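Local structure of hydroxynitrile lyase (Passiflora edulis, 5Y02) at residues 6-11 against 66-71; 10-15 against 97-102; 44-49 against 61-66. The protein probably cleaves cyanohydrins such as (R)-mandelonitrile into an aldehyde and hydrogen cyanide, working as a homodimer, with this chain supplying its stress-responsive A/B barrel domain. One frame throughout, in Å; residues are numbered along the deposited sequence.

Contact 1 of 3, residues 6-11 against 66-71; sequences IVRHIV and ESTFHS. With MXN ((2R)-hydroxy(phenyl)ethanenitrile), chain M.
Arg8 and Glu66 run side by side on one face of an antiparallel strand pair in the four-stranded sheet of a dimeric A/B barrel. Glu66 OE1 forms a salt bridge with Arg8 NH2 at 3.0 Å, met from above the carboxylate plane yet lying in the guanidinium plane. A water joins the same oxygen to Arg8 NH1. OE2 turns to the second subunit, to Arg8 and Tyr103 there.

Ser67 trades backbone bonds with His9, and its OG lies at the edge of the His9 ring. The ring stands with CG anti to the backbone N (chi1 173°), and NE2 shares a 2.6 Å hydrogen bond with the hydroxyl O10 of the bound mandelonitrile; either could be the donor.

Thr68 returns to the arginine face. Its OG1 accepts Arg8 NH1 at 2.8 Å, in the guanidinium plane, and its CG2 presses tightly on Ile6 CG2 at 3.4 Å.

Phe69 pairs with Val7 through two nearly straight backbone bonds and turns its ring edge toward the His9 face, an offset edge-to-face pair with planes 84° apart; its CE1 is 3.7 Å from His9 CB.

Ser71 N-caps helix 72-79, its OG bonded to Asp74, and Ser71 C lies 3.9 Å from Val7 CG2.

Contact 2 of 3, residues 10-15 against 97-102; sequences IVFNRY and KIVVLN. With MXN ((2R)-hydroxy(phenyl)ethanenitrile), chain M.
Val11 and Val100 face each other across an antiparallel, non-hydrogen-bonded pair in the sheet of the A/B barrel, and both border the bound mandelonitrile. Val11 CG2 is 3.9 Å from Val100 CG1 and 3.8 Å from the nitrile carbon C8, while Val100 CG2 comes within 3.8 Å of the nitrile nitrogen N9. The methyls of these two branched side chains form an apolar wall beside the nitrile.

Val11 CG1, set anti to the backbone N at chi1 178°, reaches across to the partner strand, where it meets Ile98 CD1 obliquely at 3.9 Å, and CG2 is left for the ligand. Around this patch the backbones are stitched at Ile10-Leu101, Phe12-Val99 and Arg14-Lys97. Each pair makes two bonds, the shortest being Phe12 N to Val99 O at 2.8 Å; the one from Lys97 N to Arg14 O is weak.

On the opposite face of the sheet Phe12 and Val99 stand side by side, Phe12 CB 3.6 Å from Val99 CG1. Here the Phe12 ring stacks on Phe12 of the second subunit, so this face belongs to the dimer interface. Where Arg14 pairs with Lys97, Lys97 NZ bonds to Asp59 O and makes a cation-pi contact with Phe61, and Arg14 NH1 bonds to Gly60 O.

On the ligand-side face, Asn13 CB touches Lys97 O and OD1 bonds to Tyr65 OH. Asn13 ND2 sits 3.3 Å above the plane of the Tyr15 ring, over its centre.

Contact 3 of 3, residues 44-49 against 61-66; sequences WKWGTD and FTHAYE
Trp46 and Tyr65 are a non-hydrogen-bonded pair in the antiparallel strands 44-48 and 63-69, with Trp46 CB packed 3.6 Å from Tyr65 CD2. Trp44, its CG anti to the backbone N (chi1 -179°), lies alongside the tyrosine and brings CZ2 to the edge of that ring, near its plane. One face of the Trp44 indole is covered by Trp46 CB, so this one carbon packs on both the indole and the Tyr65 ring.

Further along, Thr48 and His63 point the same way, and Thr48 CG2 sits over the imidazole face, a CH-pi contact at 3.9 Å from the centroid. In the plane of that ring, His63 ND1 shares a hydrogen bond of 2.7 Å with Thr62 OG1, which fixes its rotation. Past the strand end, Asp49 N reaches Thr62 O from above the carbonyl plane at 2.8 Å, and a water bridges Thr62 O to Asp49 O.

On the other face, Lys45 and Glu66 cross, Lys45 CB 3.8 Å from Glu66 CG. Lys45 NZ goes to Glu107 of the second subunit instead, staying 5.5 Å from Glu66 OE1. Replacing Glu66 with alanine would probably leave Arg8 of both subunits without its carboxylate mate and open a gap beside Lys45 CB.

Thr62 and His63 both face Asn13, a classic beta bulge where strand 63-69 meets strand 7-15. The aromatic face lies under helix 21-37, with Ile28 touching Trp44, Trp46, His63 and Tyr65, while the Lys45 face turns to the second subunit.

How the contacts relate
The three contacts are successive strand pairings of one sheet, in the order 44-48, 63-69, 7-15, 95-104. Contacts 1 and 2 share Ile10 and Val11, and contacts 1 and 3 share Glu66. The centres of contacts 2 and 3 are about 9 Å apart; those of contacts 1 and 2, about 13 Å. His9 in contact 1 meets the ligand and is held by contact 2 through a probable hydrogen bond, His9 ND1 to Asn102 OD1 at 2.6 Å. Contact 3 stands one shell back from the mandelonitrile. Its Tyr65 OH makes probable hydrogen bonds to Tyr15 OH at 2.7 Å and Asn13 OD1 at 2.8 Å, both in contact 2. All three contacts also reach the second subunit.

Contact 1 of 3, residues 6-11 against 66-71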
loop_
_atom_site.group_PDB
_atom_site.type_symbol
_atom_site.label_atom_id
_atom_site.label_comp_id
_atom_site.label_asym_id
_atom_site.label_seq_id
_atom_site.Cartn_x
_atom_site.Cartn_y
_atom_site.Cartn_z
ATOM N N ILE A 6 -0.960 -15.209 6.142
ATOM C CA ILE A 6 -0.703 -13.854 6.662
ATOM C C ILE A 6 -1.277 -12.758 5.733
ATOM O O ILE A 6 -1.093 -12.811 4.515
ATOM C CB ILE A 6 0.813 -13.662 6.870
ATOM C CG1 ILE A 6 1.265 -14.505 8.070
ATOM C CG2 ILE A 6 1.179 -12.204 7.083
ATOM C CD1 ILE A 6 2.741 -14.850 8.063
ATOM N N VAL A 7 -1.921 -11.765 6.340
ATOM C CA VAL A 7 -2.697 -10.739 5.630
ATOM C C VAL A 7 -2.037 -9.379 5.782
ATOM O O VAL A 7 -1.780 -8.951 6.913
ATOM C CB VAL A 7 -4.115 -10.600 6.237
ATOM C CG1 VAL A 7 -4.870 -9.430 5.613
ATOM C CG2 VAL A 7 -4.918 -11.886 6.089
ATOM N N ARG A 8 -1.801 -8.697 4.658
ATOM C CA ARG A 8 -1.333 -7.325 4.653
ATOM C C ARG A 8 -2.531 -6.394 4.553
ATOM O O ARG A 8 -3.442 -6.621 3.763
ATOM C CB ARG A 8 -0.390 -7.061 3.482
ATOM C CG ARG A 8 0.889 -7.880 3.482
ATOM C CD ARG A 8 1.892 -7.350 4.506
ATOM N NE ARG A 8 2.538 -6.108 4.082
ATOM C CZ ARG A 8 3.041 -5.182 4.904
ATOM N NH1 ARG A 8 2.959 -5.297 6.235
ATOM N NH2 ARG A 8 3.630 -4.103 4.391
ATOM N N HIS A 9 -2.491 -5.331 5.336
ATOM C CA HIS A 9 -3.559 -4.351 5.409
ATOM C C HIS A 9 -2.899 -3.010 5.095
ATOM O O HIS A 9 -2.109 -2.491 5.894
ATOM C CB HIS A 9 -4.163 -4.386 6.817
ATOM C CG HIS A 9 -5.179 -3.322 7.100
ATOM N ND1 HIS A 9 -6.449 -3.341 6.565
ATOM C CD2 HIS A 9 -5.147 -2.267 7.953
ATOM C CE1 HIS A 9 -7.139 -2.315 7.034
ATOM N NE2 HIS A 9 -6.376 -1.647 7.878
ATOM N N ILE A 10 -3.217 -2.472 3.920
ATOM C CA ILE A 10 -2.604 -1.245 3.442
ATOM C C ILE A 10 -3.668 -0.200 3.195
ATOM O O ILE A 10 -4.592 -0.439 2.452
ATOM C CB ILE A 10 -1.809 -1.403 2.125
ATOM C CG1 ILE A 10 -0.890 -2.624 2.162
ATOM C CG2 ILE A 10 -1.019 -0.130 1.852
ATOM C CD1 ILE A 10 0.203 -2.601 3.185
ATOM N N VAL A 11 -3.451 0.970 3.780
ATOM C CA VAL A 11 -4.358 2.103 3.755
ATOM C C VAL A 11 -3.618 3.266 3.113
ATOM O O VAL A 11 -2.490 3.593 3.502
ATOM C CB VAL A 11 -4.776 2.497 5.180
ATOM C CG1 VAL A 11 -5.693 3.724 5.174
ATOM C CG2 VAL A 11 -5.436 1.309 5.867
ATOM N N GLU A 66 0.741 0.712 6.755
ATOM C CA GLU A 66 0.817 -0.710 6.498
ATOM C C GLU A 66 0.821 -1.458 7.823
ATOM O O GLU A 66 1.425 -0.996 8.809
ATOM C CB GLU A 66 2.083 -1.046 5.689
ATOM C CG GLU A 66 3.358 -0.387 6.198
ATOM C CD GLU A 66 4.597 -0.827 5.444
ATOM O OE1 GLU A 66 5.155 -1.882 5.806
ATOM O OE2 GLU A 66 4.984 -0.146 4.460
ATOM N N SER A 67 0.166 -2.603 7.832
ATOM C CA SER A 67 0.215 -3.508 8.995
ATOM C C SER A 67 -0.043 -4.940 8.558
ATOM O O SER A 67 -0.447 -5.218 7.410
ATOM C CB SER A 67 -0.747 -3.061 10.079
ATOM O OG SER A 67 -2.060 -2.890 9.602
ATOM N N THR A 68 0.242 -5.862 9.465
ATOM C CA THR A 68 0.189 -7.267 9.152
ATOM C C THR A 68 -0.660 -7.959 10.209
ATOM O O THR A 68 -0.530 -7.650 11.381
ATOM C CB THR A 68 1.605 -7.875 9.134
ATOM O OG1 THR A 68 2.394 -7.257 8.120
ATOM C CG2 THR A 68 1.548 -9.372 8.861
ATOM N N PHE A 69 -1.519 -8.880 9.772
ATOM C CA PHE A 69 -2.325 -9.717 10.641
ATOM C C PHE A 69 -2.033 -11.188 10.374
ATOM O O PHE A 69 -1.783 -11.579 9.240
ATOM C CB PHE A 69 -3.802 -9.413 10.434
ATOM C CG PHE A 69 -4.153 -8.025 10.809
ATOM C CD1 PHE A 69 -3.938 -6.971 9.913
ATOM C CD2 PHE A 69 -4.659 -7.738 12.081
ATOM C CE1 PHE A 69 -4.227 -5.661 10.283
ATOM C CE2 PHE A 69 -4.945 -6.436 12.440
ATOM C CZ PHE A 69 -4.743 -5.396 11.539
ATOM N N HIS A 70 -2.085 -11.995 11.435
ATOM C CA HIS A 70 -1.799 -13.443 11.357
ATOM C C HIS A 70 -2.799 -14.190 10.450
ATOM O O HIS A 70 -2.444 -15.159 9.780
ATOM C CB HIS A 70 -1.786 -14.027 12.791
ATOM C CG HIS A 70 -1.617 -15.514 12.858
ATOM N ND1 HIS A 70 -0.451 -16.150 12.476
ATOM C CD2 HIS A 70 -2.452 -16.491 13.293
ATOM C CE1 HIS A 70 -0.585 -17.455 12.651
ATOM N NE2 HIS A 70 -1.788 -17.688 13.144
ATOM N N SER A 71 -4.037 -13.713 10.407
ATOM C CA SER A 71 -5.086 -14.338 9.620
ATOM C C SER A 71 -6.219 -13.354 9.407
ATOM O O SER A 71 -6.289 -12.327 10.098
ATOM C CB SER A 71 -5.626 -15.556 10.367
ATOM O OG SER A 71 -6.209 -15.137 11.578
HETATM C C1 MXN M . -8.401 1.216 10.590
HETATM C C2 MXN M . -9.521 2.040 10.651
HETATM C C3 MXN M . -10.380 1.994 11.750
HETATM C C4 MXN M . -10.101 1.123 12.798
HETATM C C5 MXN M . -8.995 0.288 12.741
HETATM C C6 MXN M . -8.139 0.329 11.645
HETATM C C7 MXN M . -7.547 1.279 9.376
HETATM C C8 MXN M . -8.421 0.879 8.250
HETATM N N9 MXN M . -9.120 0.559 7.370
HETATM O O10 MXN M . -6.436 0.368 9.480
HETATM O O HOH W 1 4.877 -3.481 7.822
HETATM O O HOH W 2 -2.390 -0.314 8.259
#

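Contact 2 of 3, residues 10-15 against 97-102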
loop_
_atom_site.group_PDB
_atom_site.type_symbol
_atom_site.label_atom_id
_atom_site.label_comp_id
_atom_site.label_asym_id
_atom_site.label_seq_id
_atom_site.Cartn_x
_atom_site.Cartn_y
_atom_site.Cartn_z
ATOM N N ILE A 10 -3.217 -2.472 3.920
ATOM C CA ILE A 10 -2.604 -1.245 3.442
ATOM C C ILE A 10 -3.668 -0.200 3.195
ATOM O O ILE A 10 -4.592 -0.439 2.452
ATOM C CB ILE A 10 -1.809 -1.403 2.125
ATOM C CG1 ILE A 10 -0.890 -2.624 2.162
ATOM C CG2 ILE A 10 -1.019 -0.130 1.852
ATOM C CD1 ILE A 10 0.203 -2.601 3.185
ATOM N N VAL A 11 -3.451 0.970 3.780
ATOM C CA VAL A 11 -4.358 2.103 3.755
ATOM C C VAL A 11 -3.618 3.266 3.113
ATOM O O VAL A 11 -2.490 3.593 3.502
ATOM C CB VAL A 11 -4.776 2.497 5.180
ATOM C CG1 VAL A 11 -5.693 3.724 5.174
ATOM C CG2 VAL A 11 -5.436 1.309 5.867
ATOM N N PHE A 12 -4.245 3.884 2.118
ATOM C CA PHE A 12 -3.806 5.201 1.625
ATOM C C PHE A 12 -4.921 6.199 1.976
ATOM O O PHE A 12 -6.086 5.897 1.766
ATOM C CB PHE A 12 -3.668 5.261 0.098
ATOM C CG PHE A 12 -2.614 4.378 -0.511
ATOM C CD1 PHE A 12 -1.572 3.825 0.219
ATOM C CD2 PHE A 12 -2.645 4.167 -1.876
ATOM C CE1 PHE A 12 -0.608 3.057 -0.401
ATOM C CE2 PHE A 12 -1.669 3.404 -2.504
ATOM C CZ PHE A 12 -0.656 2.848 -1.761
ATOM N N ASN A 13 -4.578 7.379 2.481
ATOM C CA ASN A 13 -5.575 8.421 2.693
ATOM C C ASN A 13 -5.066 9.819 2.379
ATOM O O ASN A 13 -3.888 10.038 2.076
ATOM C CB ASN A 13 -6.202 8.338 4.110
ATOM C CG ASN A 13 -5.435 9.120 5.155
ATOM O OD1 ASN A 13 -4.217 9.136 5.155
ATOM N ND2 ASN A 13 -6.166 9.779 6.075
ATOM N N ARG A 14 -6.017 10.742 2.432
ATOM C CA ARG A 14 -5.810 12.153 2.360
ATOM C C ARG A 14 -6.727 12.720 3.433
ATOM O O ARG A 14 -7.882 12.298 3.532
ATOM C CB ARG A 14 -6.240 12.682 0.985
ATOM C CG ARG A 14 -5.916 14.152 0.760
ATOM C CD ARG A 14 -6.682 14.695 -0.448
ATOM N NE ARG A 14 -6.397 16.118 -0.579
ATOM C CZ ARG A 14 -5.299 16.635 -1.133
ATOM N NH1 ARG A 14 -4.347 15.859 -1.667
ATOM N NH2 ARG A 14 -5.141 17.964 -1.151
ATOM N N TYR A 15 -6.196 13.630 4.239
ATOM C CA TYR A 15 -6.938 14.236 5.340
ATOM C C TYR A 15 -7.771 15.419 4.889
ATOM O O TYR A 15 -7.414 16.127 3.946
ATOM C CB TYR A 15 -6.003 14.666 6.466
ATOM C CG TYR A 15 -5.494 13.478 7.239
ATOM C CD1 TYR A 15 -6.286 12.889 8.226
ATOM C CD2 TYR A 15 -4.250 12.908 6.957
ATOM C CE1 TYR A 15 -5.851 11.781 8.932
ATOM C CE2 TYR A 15 -3.793 11.806 7.671
ATOM C CZ TYR A 15 -4.597 11.244 8.648
ATOM O OH TYR A 15 -4.187 10.132 9.340
ATOM N N LYS A 97 -10.296 11.394 1.411
ATOM C CA LYS A 97 -10.515 10.126 0.749
ATOM C C LYS A 97 -9.637 9.021 1.301
ATOM O O LYS A 97 -8.717 9.270 2.072
ATOM C CB LYS A 97 -10.363 10.263 -0.755
ATOM C CG LYS A 97 -9.049 10.848 -1.203
ATOM C CD LYS A 97 -9.110 11.064 -2.701
ATOM C CE LYS A 97 -7.740 11.265 -3.313
ATOM N NZ LYS A 97 -7.846 10.995 -4.780
ATOM N N ILE A 98 -9.962 7.795 0.912
ATOM C CA ILE A 98 -9.291 6.625 1.470
ATOM C C ILE A 98 -9.414 5.463 0.494
ATOM O O ILE A 98 -10.419 5.340 -0.209
ATOM C CB ILE A 98 -9.862 6.262 2.857
ATOM C CG1 ILE A 98 -9.046 5.127 3.507
ATOM C CG2 ILE A 98 -11.342 5.890 2.773
ATOM C CD1 ILE A 98 -9.471 4.806 4.910
ATOM N N VAL A 99 -8.368 4.651 0.410
ATOM C CA VAL A 99 -8.450 3.354 -0.242
ATOM C C VAL A 99 -7.701 2.351 0.641
ATOM O O VAL A 99 -6.636 2.679 1.182
ATOM C CB VAL A 99 -7.912 3.368 -1.688
ATOM C CG1 VAL A 99 -6.481 3.874 -1.751
ATOM C CG2 VAL A 99 -8.017 2.001 -2.336
ATOM N N VAL A 100 -8.285 1.167 0.793
ATOM C CA VAL A 100 -7.737 0.110 1.646
ATOM C C VAL A 100 -7.749 -1.203 0.882
ATOM O O VAL A 100 -8.772 -1.587 0.341
ATOM C CB VAL A 100 -8.558 -0.050 2.948
ATOM C CG1 VAL A 100 -7.857 -1.001 3.901
ATOM C CG2 VAL A 100 -8.759 1.303 3.634
ATOM N N LEU A 101 -6.608 -1.889 0.817
ATOM C CA LEU A 101 -6.572 -3.232 0.295
ATOM C C LEU A 101 -6.098 -4.161 1.401
ATOM O O LEU A 101 -5.224 -3.789 2.185
ATOM C CB LEU A 101 -5.675 -3.362 -0.927
ATOM C CG LEU A 101 -6.405 -3.087 -2.268
ATOM C CD1 LEU A 101 -6.666 -1.594 -2.403
ATOM C CD2 LEU A 101 -5.601 -3.592 -3.449
ATOM N N ASN A 102 -6.693 -5.344 1.441
ATOM C CA ASN A 102 -6.278 -6.418 2.347
ATOM C C ASN A 102 -5.960 -7.619 1.493
ATOM O O ASN A 102 -6.787 -7.996 0.677
ATOM C CB ASN A 102 -7.427 -6.774 3.276
ATOM C CG ASN A 102 -7.728 -5.669 4.254
ATOM O OD1 ASN A 102 -6.947 -5.420 5.156
ATOM N ND2 ASN A 102 -8.847 -4.988 4.062
HETATM C C1 MXN M . -8.401 1.216 10.590
HETATM C C2 MXN M . -9.521 2.040 10.651
HETATM C C3 MXN M . -10.380 1.994 11.750
HETATM C C4 MXN M . -10.101 1.123 12.798
HETATM C C5 MXN M . -8.995 0.288 12.741
HETATM C C6 MXN M . -8.139 0.329 11.645
HETATM C C7 MXN M . -7.547 1.279 9.376
HETATM C C8 MXN M . -8.421 0.879 8.250
HETATM N N9 MXN M . -9.120 0.559 7.370
HETATM O O10 MXN M . -6.436 0.368 9.480
#

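Contact 3 of 3, residues 44-49 against 61-66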
loop_
_atom_site.group_PDB
_atom_site.type_symbol
_atom_site.label_atom_id
_atom_site.label_comp_id
_atom_site.label_asym_id
_atom_site.label_seq_id
_atom_site.Cartn_x
_atom_site.Cartn_y
_atom_site.Cartn_z
ATOM N N TRP A 44 3.165 -2.347 12.255
ATOM C CA TRP A 44 2.571 -1.118 11.743
ATOM C C TRP A 44 3.673 -0.121 11.395
ATOM O O TRP A 44 4.642 0.069 12.159
ATOM C CB TRP A 44 1.550 -0.554 12.740
ATOM C CG TRP A 44 0.851 0.709 12.311
ATOM C CD1 TRP A 44 -0.274 0.817 11.536
ATOM C CD2 TRP A 44 1.232 2.046 12.650
ATOM N NE1 TRP A 44 -0.619 2.154 11.384
ATOM C CE2 TRP A 44 0.286 2.921 12.061
ATOM C CE3 TRP A 44 2.272 2.591 13.410
ATOM C CZ2 TRP A 44 0.349 4.296 12.220
ATOM C CZ3 TRP A 44 2.333 3.961 13.564
ATOM C CH2 TRP A 44 1.384 4.799 12.958
ATOM N N LYS A 45 3.566 0.459 10.199
ATOM C CA LYS A 45 4.484 1.488 9.729
ATOM C C LYS A 45 3.658 2.438 8.875
ATOM O O LYS A 45 2.564 2.087 8.407
ATOM C CB LYS A 45 5.648 0.916 8.894
ATOM C CG LYS A 45 6.410 -0.239 9.543
ATOM C CD LYS A 45 7.402 -0.916 8.604
ATOM C CE LYS A 45 7.725 -2.352 9.022
ATOM N NZ LYS A 45 8.070 -2.516 10.462
ATOM N N TRP A 46 4.165 3.643 8.694
ATOM C CA TRP A 46 3.449 4.641 7.895
ATOM C C TRP A 46 4.440 5.617 7.309
ATOM O O TRP A 46 5.615 5.655 7.711
ATOM C CB TRP A 46 2.414 5.374 8.758
ATOM C CG TRP A 46 3.033 6.292 9.754
ATOM C CD1 TRP A 46 3.587 5.938 10.950
ATOM C CD2 TRP A 46 3.194 7.720 9.645
ATOM N NE1 TRP A 46 4.090 7.037 11.577
ATOM C CE2 TRP A 46 3.857 8.149 10.810
ATOM C CE3 TRP A 46 2.839 8.671 8.680
ATOM C CZ2 TRP A 46 4.193 9.487 11.033
ATOM C CZ3 TRP A 46 3.161 10.024 8.906
ATOM C CH2 TRP A 46 3.844 10.406 10.073
ATOM N N GLY A 47 3.966 6.429 6.378
ATOM C CA GLY A 47 4.734 7.561 5.917
ATOM C C GLY A 47 3.967 8.460 4.983
ATOM O O GLY A 47 2.806 8.189 4.661
ATOM N N THR A 48 4.627 9.519 4.540
ATOM C CA THR A 48 4.015 10.490 3.638
ATOM C C THR A 48 4.586 10.326 2.254
ATOM O O THR A 48 5.782 10.094 2.084
ATOM C CB THR A 48 4.242 11.930 4.130
ATOM O OG1 THR A 48 5.592 12.079 4.531
ATOM C CG2 THR A 48 3.389 12.212 5.317
ATOM N N ASP A 49 3.728 10.457 1.249
ATOM C CA ASP A 49 4.182 10.340 -0.110
ATOM C C ASP A 49 5.331 11.315 -0.426
ATOM O O ASP A 49 5.324 12.477 -0.011
ATOM C CB ASP A 49 3.051 10.509 -1.119
ATOM C CG ASP A 49 3.552 10.330 -2.531
ATOM O OD1 ASP A 49 3.929 9.194 -2.894
ATOM O OD2 ASP A 49 3.657 11.356 -3.248
ATOM N N PHE A 61 -3.487 11.191 -2.814
ATOM C CA PHE A 61 -3.242 10.536 -1.526
ATOM C C PHE A 61 -1.908 11.004 -0.953
ATOM O O PHE A 61 -0.911 11.124 -1.670
ATOM C CB PHE A 61 -3.297 9.014 -1.666
ATOM C CG PHE A 61 -4.660 8.500 -2.011
ATOM C CD1 PHE A 61 -5.622 8.323 -1.002
ATOM C CD2 PHE A 61 -5.009 8.218 -3.326
ATOM C CE1 PHE A 61 -6.886 7.864 -1.303
ATOM C CE2 PHE A 61 -6.284 7.756 -3.640
ATOM C CZ PHE A 61 -7.224 7.585 -2.629
ATOM N N THR A 62 -1.897 11.293 0.339
ATOM C CA THR A 62 -0.726 11.867 0.988
ATOM C C THR A 62 -0.029 10.948 1.978
ATOM O O THR A 62 1.147 11.152 2.235
ATOM C CB THR A 62 -1.081 13.158 1.721
ATOM O OG1 THR A 62 -2.085 12.887 2.698
ATOM C CG2 THR A 62 -1.638 14.195 0.701
ATOM N N HIS A 63 -0.762 9.999 2.542
ATOM C CA HIS A 63 -0.273 9.123 3.601
ATOM C C HIS A 63 -0.558 7.661 3.274
ATOM O O HIS A 63 -1.607 7.318 2.678
ATOM C CB HIS A 63 -1.001 9.415 4.885
ATOM C CG HIS A 63 -0.627 10.702 5.534
ATOM N ND1 HIS A 63 -0.978 11.932 5.018
ATOM C CD2 HIS A 63 0.005 10.945 6.709
ATOM C CE1 HIS A 63 -0.558 12.876 5.842
ATOM N NE2 HIS A 63 0.039 12.306 6.874
ATOM N N ALA A 64 0.385 6.801 3.668
ATOM C CA ALA A 64 0.215 5.360 3.603
ATOM C C ALA A 64 0.459 4.765 4.985
ATOM O O ALA A 64 1.304 5.263 5.747
ATOM C CB ALA A 64 1.181 4.738 2.605
ATOM N N TYR A 65 -0.275 3.703 5.268
ATOM C CA TYR A 65 -0.151 2.960 6.531
ATOM C C TYR A 65 -0.190 1.473 6.191
ATOM O O TYR A 65 -1.084 1.018 5.461
ATOM C CB TYR A 65 -1.288 3.303 7.495
ATOM C CG TYR A 65 -1.655 4.757 7.526
ATOM C CD1 TYR A 65 -2.487 5.290 6.538
ATOM C CD2 TYR A 65 -1.191 5.612 8.518
ATOM C CE1 TYR A 65 -2.848 6.616 6.537
ATOM C CE2 TYR A 65 -1.553 6.958 8.525
ATOM C CZ TYR A 65 -2.390 7.452 7.527
ATOM O OH TYR A 65 -2.776 8.769 7.478
ATOM N N GLU A 66 0.741 0.712 6.755
ATOM C CA GLU A 66 0.817 -0.710 6.498
ATOM C C GLU A 66 0.821 -1.458 7.823
ATOM O O GLU A 66 1.425 -0.996 8.809
ATOM C CB GLU A 66 2.083 -1.046 5.689
ATOM C CG GLU A 66 3.358 -0.387 6.198
ATOM C CD GLU A 66 4.597 -0.827 5.444
ATOM O OE1 GLU A 66 5.155 -1.882 5.806
ATOM O OE2 GLU A 66 4.984 -0.146 4.460
HETATM O O HOH W 3 2.745 13.610 0.853
#